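PDB 4K2P: T-lymphoma invasion and metastasis-inducing protein 1 from Homo sapiens, which is a Rac-activating exchange factor of cell signalling whose PH-CC-Ex region probably binds phosphoinositides and partner proteins such as Par-3. Local coordinates for residues 105-108 and 109-113; 142-145 and 146-149; 171-174 and 175-179; 222-225 and 226-229. The protein carries 5 engineered substitutions. One frame throughout, in Å; residues are numbered along the deposited sequence.

All four interactions are local, each along one helix or at its end, and they follow one another along the chain without touching. Interaction 1 opens the helix that closes the PH domain fold, whereas interactions 2 and 3 sit on the successive long helices 133-161 and 168-203; their centres lie 22 Å apart and their nearest atoms about 11 Å. Interaction 4 ends the short helix 219-228, with its centre 25 Å from that of interaction 3 and 29 Å from that of interaction 1. Interactions 1 and 3 are the most separated pair, 45 Å between centres. The bound calcium ions belong to none of these contacts: the side chains of Lys-147 and Gln-177 each remain about 11 Å from one.

Interaction 1: residues 105-108 and 109-113; sequences SQTE and LENWI
Glu-108 and Trp-112, one turn apart, share a water at the start of helix 106-128, the C-terminal helix of the PH domain fold. Trp-112 NE1 donates to the water over 3.1 Å, and the water donates to Glu-108 OE2 over 2.6 Å; it bridges a direct OE2 to NE1 separation of 4.0 Å. Glu-108 can reach this side because CG lies opposite the backbone N (chi1 -167°) and the chain then bends at chi2, setting the carboxylate nearly perpendicular to the indole. OE2 also forms a salt bridge with Lys-10, which makes a cation-pi contact with Trp-112, so one lysine serves both residues. Replacing this glutamate by alanine removes the carboxylate, which is likely to leave Lys-10 without its charged mate and the water with Trp-112 as its one holder of the pair.

At the helix start the N-cap Ser-105 satisfies two amides: its OG accepts from Glu-108 N at 3.3 Å and its backbone O from Leu-109 N at 3.1 Å. The carbonyls of Gln-106, Thr-107 and Glu-108 then receive the amides of Glu-110, Asn-111 and Trp-112 in regular helical bonds. On another side of the first turn the Gln-106 amide meets the Glu-110 carboxylate, their planes close to perpendicular. Gln-106 NE2 donates to Glu-110 OE2 at 3.1 Å, almost straight at 175°, in the plane of its own amide but 41° out of that of the carboxylate.

Interaction 2: residues 142-145 and 146-149; sequences KKLE and QKID
Leu-144 and Lys-147 meet through the methyl CD2 of the leucine and the end of the lysine chain: Leu-144 CD2 is 3.9 Å from Lys-147 CE and 4.1 Å from its ammonium NZ. The lysine chain gets there by a bend at chi3 (-73°), which turns the ammonium end back along the helix instead of straight outward. One turn on from Leu-144, Ile-148 lays its longer branch over the leucine carbonyl, with Ile-148 CG1 3.1 Å from Leu-144 O and CD1 of the same isoleucine 3.4 Å from it. CG1 stands opposite the carbonyl carbon of Ile-148 (chi1 -73°), the torsion that sends this branch toward the preceding turn.

Gln-146 makes a water-mediated contact with the turn before it. A water donates to Gln-146 OE1 at 3.2 Å and to Lys-143 O at 3.0 Å; the same carbonyl accepts Lys-147 N, so Lys-143 O is gripped by two donors. Successive amides from Gln-146 to Asp-149 bond to the carbonyls four residues earlier, which fixes the spacing of all these side chains.

Further out, helix 168-203 covers the apolar face: Leu-144 touches Asp-191 and Phe-195, and Ile-148 touches Phe-188 and Gln-189. Glu-145 forms a salt bridge with Arg-196 of that helix, and Asp-149 one with Lys-153 along its own. Leu-144 and Ile-148, four residues apart, meet progressively earlier residues of the partner, the pattern of an antiparallel helical pair such as the coiled coil of this PH-CC-Ex domain.

Interaction 3: residues 171-174 and 175-179; sequences AATI and LDQIF. Engineered in segment 171-174: Ala-171 (natural residue Lys), Ala-172 (natural residue Lys).
The amide of Gln-177 reaches back alongside Thr-173: Gln-177 CG lies 3.5 Å from Thr-173 O, and OE1 packs beside that oxygen at 3.7 Å without a bond. CG stands opposite the carbonyl carbon (chi1 -79°), and the two side chains run side by side. With an alanine here the amide and CG are gone, and Thr-173 O would probably keep its backbone bond but lose the cover of CG. A second flat group, the Phe-179 ring, has Leu-175 O 3.6 Å above one face, offset toward the rim. A water ties the Asp-176 carboxylate to the previous turn, donating to Asp-176 OD1 and Ala-172 O, both at 2.8 Å; that carbonyl also accepts Asp-176 N nearly straight (174°). Ala-171 and Ala-172 are engineered (natural lysines) and contribute chiefly their carbonyls. Thr-173 OG1 is hydrogen-bonded to Lys-169 O, one turn earlier.

On the apolar side Ile-174 CG2 touches Ile-178 CD1 at 3.9 Å, the two chains crossing at a slant. Leu-162 packs on both isoleucines and Val-165 on Ile-174, while Ile-178 reaches Lys-155 and Glu-159, closing the turn end of the helical hairpin formed by helices 133-161 and 168-203.

Interaction 4: residues 222-225 and 226-229; sequences KVAM and GRLG
Gly-229 and Met-225 meet where the backbone leaves the helix with a positive phi (83°), a conformation in which a side chain would jam against the preceding carbonyl oxygen; glycine avoids that clash. Gly-229 N still approaches Met-225 O at 3.0 Å, but the bond is weak, with an angle of only 126° at the hydrogen, and the same N also bonds to Gly-226 O at 3.2 Å. Upstream the pattern is regular, Gly-226, Arg-227 and Leu-228 donating to the carbonyls of Lys-222, Val-223 and Ala-224.

Arg-227 folds its guanidinium over the preceding turn. A bend at chi3 (56°) places one face of the group above Ala-224 O, which lies 3.8 Å from the plane and offset toward its rim, and brings NH2 to 4.1 Å from Ala-224 CB. A hydrogen bond of the group goes outside the helix, from Arg-227 NH1 to Val-28 O of strand 27-30. Leu-228 comes to Ala-224 O from another direction, its CG 3.5 Å from that oxygen.

The buried side is closed by helix 233-241, where Leu-239 touches Ala-224, Met-225 and Leu-228, and Ser-235 touches Met-225. Met-225 also packs on Ala-217 and Phe-231. Ile-230 N completes the helix end by pairing with Met-225 O; with Gly-229 as the C-prime residue this is a Schellman motif, here terminating helix 219-228 beside a strand of the PH domain.

Interaction 1: residues 105-108 and 109-113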
loop_
_atom_site.group_PDB
_atom_site.type_symbol
_atom_site.label_atom_id
_atom_site.label_comp_id
_atom_site.label_asym_id
_atom_site.label_seq_id
_atom_site.Cartn_x
_atom_site.Cartn_y
_atom_site.Cartn_z
ATOM N N SER A 105 10.303 -4.353 18.957
ATOM C CA SER A 105 11.656 -4.550 18.450
ATOM C C SER A 105 11.662 -4.628 16.939
ATOM O O SER A 105 10.616 -4.725 16.306
ATOM C CB SER A 105 12.280 -5.826 19.031
ATOM O OG SER A 105 11.608 -6.981 18.560
ATOM N N GLN A 106 12.851 -4.590 16.359
ATOM C CA GLN A 106 12.995 -4.683 14.915
ATOM C C GLN A 106 12.548 -6.060 14.431
ATOM O O GLN A 106 11.928 -6.190 13.373
ATOM C CB GLN A 106 14.449 -4.408 14.509
ATOM C CG GLN A 106 14.703 -4.486 13.010
ATOM C CD GLN A 106 13.806 -3.556 12.217
ATOM O OE1 GLN A 106 13.389 -2.505 12.704
ATOM N NE2 GLN A 106 13.493 -3.948 10.993
ATOM N N THR A 107 12.850 -7.086 15.214
ATOM C CA THR A 107 12.517 -8.453 14.834
ATOM C C THR A 107 11.003 -8.621 14.754
ATOM O O THR A 107 10.483 -9.168 13.786
ATOM C CB THR A 107 13.112 -9.470 15.827
ATOM O OG1 THR A 107 14.534 -9.508 15.670
ATOM C CG2 THR A 107 12.552 -10.872 15.590
ATOM N N GLU A 108 10.293 -8.112 15.754
ATOM C CA GLU A 108 8.847 -8.247 15.788
ATOM C C GLU A 108 8.191 -7.420 14.698
ATOM O O GLU A 108 7.178 -7.822 14.124
ATOM C CB GLU A 108 8.311 -7.838 17.155
ATOM C CG GLU A 108 6.879 -8.243 17.393
ATOM C CD GLU A 108 6.677 -9.759 17.433
ATOM O OE1 GLU A 108 7.664 -10.528 17.371
ATOM O OE2 GLU A 108 5.513 -10.179 17.544
ATOM N N LEU A 109 8.776 -6.267 14.400
ATOM C CA LEU A 109 8.275 -5.428 13.326
ATOM C C LEU A 109 8.344 -6.195 12.016
ATOM O O LEU A 109 7.380 -6.231 11.262
ATOM C CB LEU A 109 9.078 -4.126 13.237
ATOM C CG LEU A 109 8.716 -3.147 12.115
ATOM C CD1 LEU A 109 9.040 -1.736 12.558
ATOM C CD2 LEU A 109 9.460 -3.466 10.833
ATOM N N GLU A 110 9.482 -6.823 11.761
ATOM C CA GLU A 110 9.678 -7.580 10.534
ATOM C C GLU A 110 8.718 -8.758 10.476
ATOM O O GLU A 110 8.266 -9.138 9.408
ATOM C CB GLU A 110 11.119 -8.084 10.427
ATOM C CG GLU A 110 12.135 -7.028 10.022
ATOM C CD GLU A 110 13.572 -7.465 10.289
ATOM O OE1 GLU A 110 13.776 -8.599 10.774
ATOM O OE2 GLU A 110 14.499 -6.676 10.003
ATOM N N ASN A 111 8.404 -9.339 11.627
ATOM C CA ASN A 111 7.479 -10.464 11.664
ATOM C C ASN A 111 6.057 -10.045 11.304
ATOM O O ASN A 111 5.333 -10.795 10.659
ATOM C CB ASN A 111 7.502 -11.132 13.037
ATOM C CG ASN A 111 8.730 -11.993 13.237
ATOM O OD1 ASN A 111 9.357 -12.435 12.272
ATOM N ND2 ASN A 111 9.079 -12.243 14.496
ATOM N N TRP A 112 5.660 -8.849 11.727
ATOM C CA TRP A 112 4.340 -8.326 11.397
ATOM C C TRP A 112 4.265 -8.028 9.900
ATOM O O TRP A 112 3.263 -8.328 9.251
ATOM C CB TRP A 112 4.029 -7.071 12.219
ATOM C CG TRP A 112 3.347 -7.362 13.522
ATOM C CD1 TRP A 112 3.886 -7.275 14.786
ATOM C CD2 TRP A 112 1.996 -7.803 13.695
ATOM N NE1 TRP A 112 2.942 -7.641 15.728
ATOM C CE2 TRP A 112 1.775 -7.962 15.082
ATOM C CE3 TRP A 112 0.948 -8.076 12.811
ATOM C CZ2 TRP A 112 0.553 -8.378 15.598
ATOM C CZ3 TRP A 112 -0.263 -8.497 13.333
ATOM C CH2 TRP A 112 -0.452 -8.639 14.709
ATOM N N ILE A 113 5.330 -7.455 9.346
ATOM C CA ILE A 113 5.348 -7.135 7.925
ATOM C C ILE A 113 5.246 -8.429 7.124
ATOM O O ILE A 113 4.497 -8.513 6.156
ATOM C CB ILE A 113 6.617 -6.348 7.528
ATOM C CG1 ILE A 113 6.538 -4.931 8.104
ATOM C CG2 ILE A 113 6.753 -6.277 6.005
ATOM C CD1 ILE A 113 7.728 -4.060 7.812
HETATM O O HOH W 1 3.479 -8.844 18.507
#

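Interaction 2: residues 142-145 and 146-149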
loop_
_atom_site.group_PDB
_atom_site.type_symbol
_atom_site.label_atom_id
_atom_site.label_comp_id
_atom_site.label_asym_id
_atom_site.label_seq_id
_atom_site.Cartn_x
_atom_site.Cartn_y
_atom_site.Cartn_z
ATOM N N LYS A 142 5.703 -10.067 -13.942
ATOM C CA LYS A 142 6.074 -10.046 -15.350
ATOM C C LYS A 142 5.041 -9.282 -16.171
ATOM O O LYS A 142 5.394 -8.504 -17.060
ATOM C CB LYS A 142 6.221 -11.467 -15.891
ATOM C CG LYS A 142 7.469 -12.197 -15.409
ATOM C CD LYS A 142 7.590 -13.565 -16.067
ATOM C CE LYS A 142 8.776 -14.360 -15.525
ATOM N NZ LYS A 142 8.490 -14.962 -14.184
ATOM N N LYS A 143 3.768 -9.482 -15.858
ATOM C CA LYS A 143 2.702 -8.828 -16.601
ATOM C C LYS A 143 2.750 -7.325 -16.418
ATOM O O LYS A 143 2.583 -6.572 -17.379
ATOM C CB LYS A 143 1.334 -9.360 -16.179
ATOM C CG LYS A 143 1.011 -10.718 -16.766
ATOM C CD LYS A 143 -0.360 -11.190 -16.324
ATOM C CE LYS A 143 -0.613 -12.631 -16.731
ATOM N NZ LYS A 143 -1.948 -13.100 -16.262
ATOM N N LEU A 144 3.007 -6.894 -15.189
ATOM C CA LEU A 144 3.080 -5.478 -14.881
ATOM C C LEU A 144 4.257 -4.813 -15.574
ATOM O O LEU A 144 4.149 -3.678 -16.005
ATOM C CB LEU A 144 3.176 -5.259 -13.370
ATOM C CG LEU A 144 1.830 -5.328 -12.652
ATOM C CD1 LEU A 144 2.046 -5.571 -11.160
ATOM C CD2 LEU A 144 1.045 -4.050 -12.893
ATOM N N GLU A 145 5.384 -5.509 -15.660
ATOM C CA GLU A 145 6.558 -4.977 -16.335
ATOM C C GLU A 145 6.298 -4.830 -17.840
ATOM O O GLU A 145 6.794 -3.896 -18.475
ATOM C CB GLU A 145 7.778 -5.866 -16.084
ATOM C CG GLU A 145 8.264 -5.859 -14.633
ATOM C CD GLU A 145 9.483 -6.746 -14.413
ATOM O OE1 GLU A 145 9.500 -7.884 -14.909
ATOM O OE2 GLU A 145 10.433 -6.302 -13.737
ATOM N N GLN A 146 5.523 -5.747 -18.408
ATOM C CA GLN A 146 5.153 -5.649 -19.817
ATOM C C GLN A 146 4.240 -4.441 -20.038
ATOM O O GLN A 146 4.400 -3.703 -21.011
ATOM C CB GLN A 146 4.458 -6.931 -20.295
ATOM C CG GLN A 146 5.395 -8.113 -20.510
ATOM C CD GLN A 146 4.658 -9.429 -20.761
ATOM O OE1 GLN A 146 3.551 -9.650 -20.261
ATOM N NE2 GLN A 146 5.270 -10.301 -21.557
ATOM N N LYS A 147 3.307 -4.225 -19.115
ATOM C CA LYS A 147 2.371 -3.112 -19.205
ATOM C C LYS A 147 3.083 -1.782 -19.030
ATOM O O LYS A 147 2.730 -0.796 -19.674
ATOM C CB LYS A 147 1.255 -3.254 -18.163
ATOM C CG LYS A 147 0.184 -4.261 -18.571
ATOM C CD LYS A 147 -0.989 -4.339 -17.604
ATOM C CE LYS A 147 -0.628 -5.036 -16.316
ATOM N NZ LYS A 147 -1.835 -5.322 -15.476
ATOM N N ILE A 148 4.100 -1.767 -18.179
ATOM C CA ILE A 148 4.867 -0.561 -17.926
ATOM C C ILE A 148 5.681 -0.211 -19.162
ATOM O O ILE A 148 5.785 0.952 -19.535
ATOM C CB ILE A 148 5.796 -0.730 -16.700
ATOM C CG1 ILE A 148 4.971 -0.721 -15.415
ATOM C CG2 ILE A 148 6.846 0.370 -16.636
ATOM C CD1 ILE A 148 5.718 -1.265 -14.197
ATOM N N ASP A 149 6.275 -1.222 -19.777
ATOM C CA ASP A 149 7.096 -1.011 -20.952
ATOM C C ASP A 149 6.264 -0.381 -22.072
ATOM O O ASP A 149 6.683 0.586 -22.711
ATOM C CB ASP A 149 7.707 -2.333 -21.420
ATOM C CG ASP A 149 8.667 -2.150 -22.582
ATOM O OD1 ASP A 149 9.597 -1.321 -22.461
ATOM O OD2 ASP A 149 8.486 -2.829 -23.615
HETATM O O HOH W 2 1.087 -7.698 -19.681
#

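Interaction 3: residues 171-174 and 175-179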
loop_
_atom_site.group_PDB
_atom_site.type_symbol
_atom_site.label_atom_id
_atom_site.label_comp_id
_atom_site.label_asym_id
_atom_site.label_seq_id
_atom_site.Cartn_x
_atom_site.Cartn_y
_atom_site.Cartn_z
ATOM N N ALA A 171 -3.823 17.927 -30.834
ATOM C CA ALA A 171 -2.741 18.112 -29.880
ATOM C C ALA A 171 -3.273 17.955 -28.470
ATOM O O ALA A 171 -2.644 17.318 -27.616
ATOM C CB ALA A 171 -2.097 19.476 -30.056
ATOM N N ALA A 172 -4.454 18.515 -28.241
ATOM C CA ALA A 172 -5.066 18.458 -26.928
ATOM C C ALA A 172 -5.333 17.006 -26.555
ATOM O O ALA A 172 -5.147 16.615 -25.412
ATOM C CB ALA A 172 -6.349 19.258 -26.905
ATOM N N THR A 173 -5.738 16.205 -27.537
ATOM C CA THR A 173 -6.021 14.791 -27.308
ATOM C C THR A 173 -4.763 14.069 -26.870
ATOM O O THR A 173 -4.795 13.236 -25.959
ATOM C CB THR A 173 -6.573 14.091 -28.571
ATOM O OG1 THR A 173 -7.828 14.669 -28.946
ATOM C CG2 THR A 173 -6.769 12.596 -28.319
ATOM N N ILE A 174 -3.651 14.380 -27.528
ATOM C CA ILE A 174 -2.400 13.713 -27.218
ATOM C C ILE A 174 -1.939 14.119 -25.827
ATOM O O ILE A 174 -1.349 13.315 -25.119
ATOM C CB ILE A 174 -1.312 14.018 -28.248
ATOM C CG1 ILE A 174 -1.703 13.419 -29.596
ATOM C CG2 ILE A 174 0.035 13.444 -27.793
ATOM C CD1 ILE A 174 -0.825 13.855 -30.738
ATOM N N LEU A 175 -2.203 15.358 -25.429
ATOM C CA LEU A 175 -1.772 15.795 -24.109
ATOM C C LEU A 175 -2.586 15.045 -23.049
ATOM O O LEU A 175 -2.025 14.555 -22.073
ATOM C CB LEU A 175 -1.918 17.312 -23.935
ATOM C CG LEU A 175 -1.272 17.849 -22.647
ATOM C CD1 LEU A 175 0.247 17.690 -22.676
ATOM C CD2 LEU A 175 -1.638 19.304 -22.387
ATOM N N ASP A 176 -3.898 14.950 -23.249
ATOM C CA ASP A 176 -4.753 14.127 -22.385
ATOM C C ASP A 176 -4.198 12.718 -22.242
ATOM O O ASP A 176 -4.161 12.168 -21.140
ATOM C CB ASP A 176 -6.180 14.033 -22.935
ATOM C CG ASP A 176 -6.984 15.302 -22.726
ATOM O OD1 ASP A 176 -6.618 16.122 -21.858
ATOM O OD2 ASP A 176 -7.988 15.481 -23.451
ATOM N N GLN A 177 -3.772 12.133 -23.357
ATOM C CA GLN A 177 -3.284 10.763 -23.340
ATOM C C GLN A 177 -1.989 10.634 -22.570
ATOM O O GLN A 177 -1.793 9.651 -21.866
ATOM C CB GLN A 177 -3.085 10.235 -24.749
ATOM C CG GLN A 177 -4.363 9.808 -25.416
ATOM C CD GLN A 177 -4.135 9.396 -26.843
ATOM O OE1 GLN A 177 -3.526 10.129 -27.609
ATOM N NE2 GLN A 177 -4.588 8.207 -27.201
ATOM N N ILE A 178 -1.116 11.629 -22.686
ATOM C CA ILE A 178 0.148 11.614 -21.965
ATOM C C ILE A 178 -0.143 11.581 -20.462
ATOM O O ILE A 178 0.477 10.819 -19.707
ATOM C CB ILE A 178 1.015 12.831 -22.355
ATOM C CG1 ILE A 178 1.543 12.637 -23.777
ATOM C CG2 ILE A 178 2.193 13.024 -21.393
ATOM C CD1 ILE A 178 2.043 13.899 -24.431
ATOM N N PHE A 179 -1.129 12.359 -20.033
ATOM C CA PHE A 179 -1.471 12.395 -18.617
ATOM C C PHE A 179 -2.168 11.107 -18.181
ATOM O O PHE A 179 -2.022 10.699 -17.026
ATOM C CB PHE A 179 -2.336 13.617 -18.302
ATOM C CG PHE A 179 -1.620 14.942 -18.496
ATOM C CD1 PHE A 179 -0.229 15.014 -18.514
ATOM C CD2 PHE A 179 -2.341 16.110 -18.641
ATOM C CE1 PHE A 179 0.422 16.223 -18.688
ATOM C CE2 PHE A 179 -1.697 17.328 -18.813
ATOM C CZ PHE A 179 -0.310 17.385 -18.831
HETATM O O HOH W 3 -5.649 18.388 -23.267
#

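Interaction 4: residues 222-225 and 226-229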
loop_
_atom_site.group_PDB
_atom_site.type_symbol
_atom_site.label_atom_id
_atom_site.label_comp_id
_atom_site.label_asym_id
_atom_site.label_seq_id
_atom_site.Cartn_x
_atom_site.Cartn_y
_atom_site.Cartn_z
ATOM N N LYS A 222 2.647 14.564 -6.134
ATOM C CA LYS A 222 3.554 15.188 -5.178
ATOM C C LYS A 222 2.874 16.368 -4.489
ATOM O O LYS A 222 3.039 16.568 -3.289
ATOM C CB LYS A 222 4.845 15.636 -5.858
ATOM C CG LYS A 222 5.832 14.510 -6.074
ATOM C CD LYS A 222 7.037 14.981 -6.874
ATOM C CE LYS A 222 8.127 13.922 -6.897
ATOM N NZ LYS A 222 9.085 14.158 -8.006
ATOM N N VAL A 223 2.104 17.136 -5.253
ATOM C CA VAL A 223 1.337 18.245 -4.701
ATOM C C VAL A 223 0.392 17.703 -3.633
ATOM O O VAL A 223 0.283 18.276 -2.552
ATOM C CB VAL A 223 0.550 19.003 -5.805
ATOM C CG1 VAL A 223 -0.456 19.974 -5.205
ATOM C CG2 VAL A 223 1.511 19.758 -6.718
ATOM N N ALA A 224 -0.251 16.570 -3.911
ATOM C CA ALA A 224 -1.203 15.982 -2.961
ATOM C C ALA A 224 -0.504 15.486 -1.694
ATOM O O ALA A 224 -1.021 15.638 -0.584
ATOM C CB ALA A 224 -1.965 14.855 -3.614
ATOM N N MET A 225 0.674 14.898 -1.855
ATOM C CA MET A 225 1.457 14.441 -0.720
ATOM C C MET A 225 1.874 15.641 0.138
ATOM O O MET A 225 1.958 15.547 1.364
ATOM C CB MET A 225 2.689 13.659 -1.187
ATOM C CG MET A 225 2.371 12.243 -1.639
ATOM S SD MET A 225 3.813 11.176 -1.893
ATOM C CE MET A 225 4.530 11.917 -3.346
ATOM N N GLY A 226 2.125 16.773 -0.513
ATOM C CA GLY A 226 2.481 17.987 0.196
ATOM C C GLY A 226 1.320 18.457 1.053
ATOM O O GLY A 226 1.500 18.895 2.190
ATOM N N ARG A 227 0.115 18.338 0.507
ATOM C CA ARG A 227 -1.092 18.718 1.224
ATOM C C ARG A 227 -1.275 17.829 2.456
ATOM O O ARG A 227 -1.694 18.297 3.509
ATOM C CB ARG A 227 -2.302 18.628 0.292
ATOM C CG ARG A 227 -3.650 18.823 0.967
ATOM C CD ARG A 227 -4.789 18.683 -0.036
ATOM N NE ARG A 227 -4.737 17.393 -0.722
ATOM C CZ ARG A 227 -5.030 16.229 -0.151
ATOM N NH1 ARG A 227 -5.384 16.186 1.131
ATOM N NH2 ARG A 227 -4.952 15.106 -0.857
ATOM N N LEU A 228 -0.951 16.547 2.316
ATOM C CA LEU A 228 -1.079 15.592 3.411
ATOM C C LEU A 228 -0.022 15.771 4.498
ATOM O O LEU A 228 -0.220 15.334 5.631
ATOM C CB LEU A 228 -0.986 14.163 2.877
ATOM C CG LEU A 228 -2.151 13.626 2.066
ATOM C CD1 LEU A 228 -1.779 12.267 1.520
ATOM C CD2 LEU A 228 -3.399 13.552 2.921
ATOM N N GLY A 229 1.096 16.403 4.159
ATOM C CA GLY A 229 2.167 16.583 5.119
ATOM C C GLY A 229 3.075 15.372 5.231
ATOM O O GLY A 229 3.777 15.214 6.228
#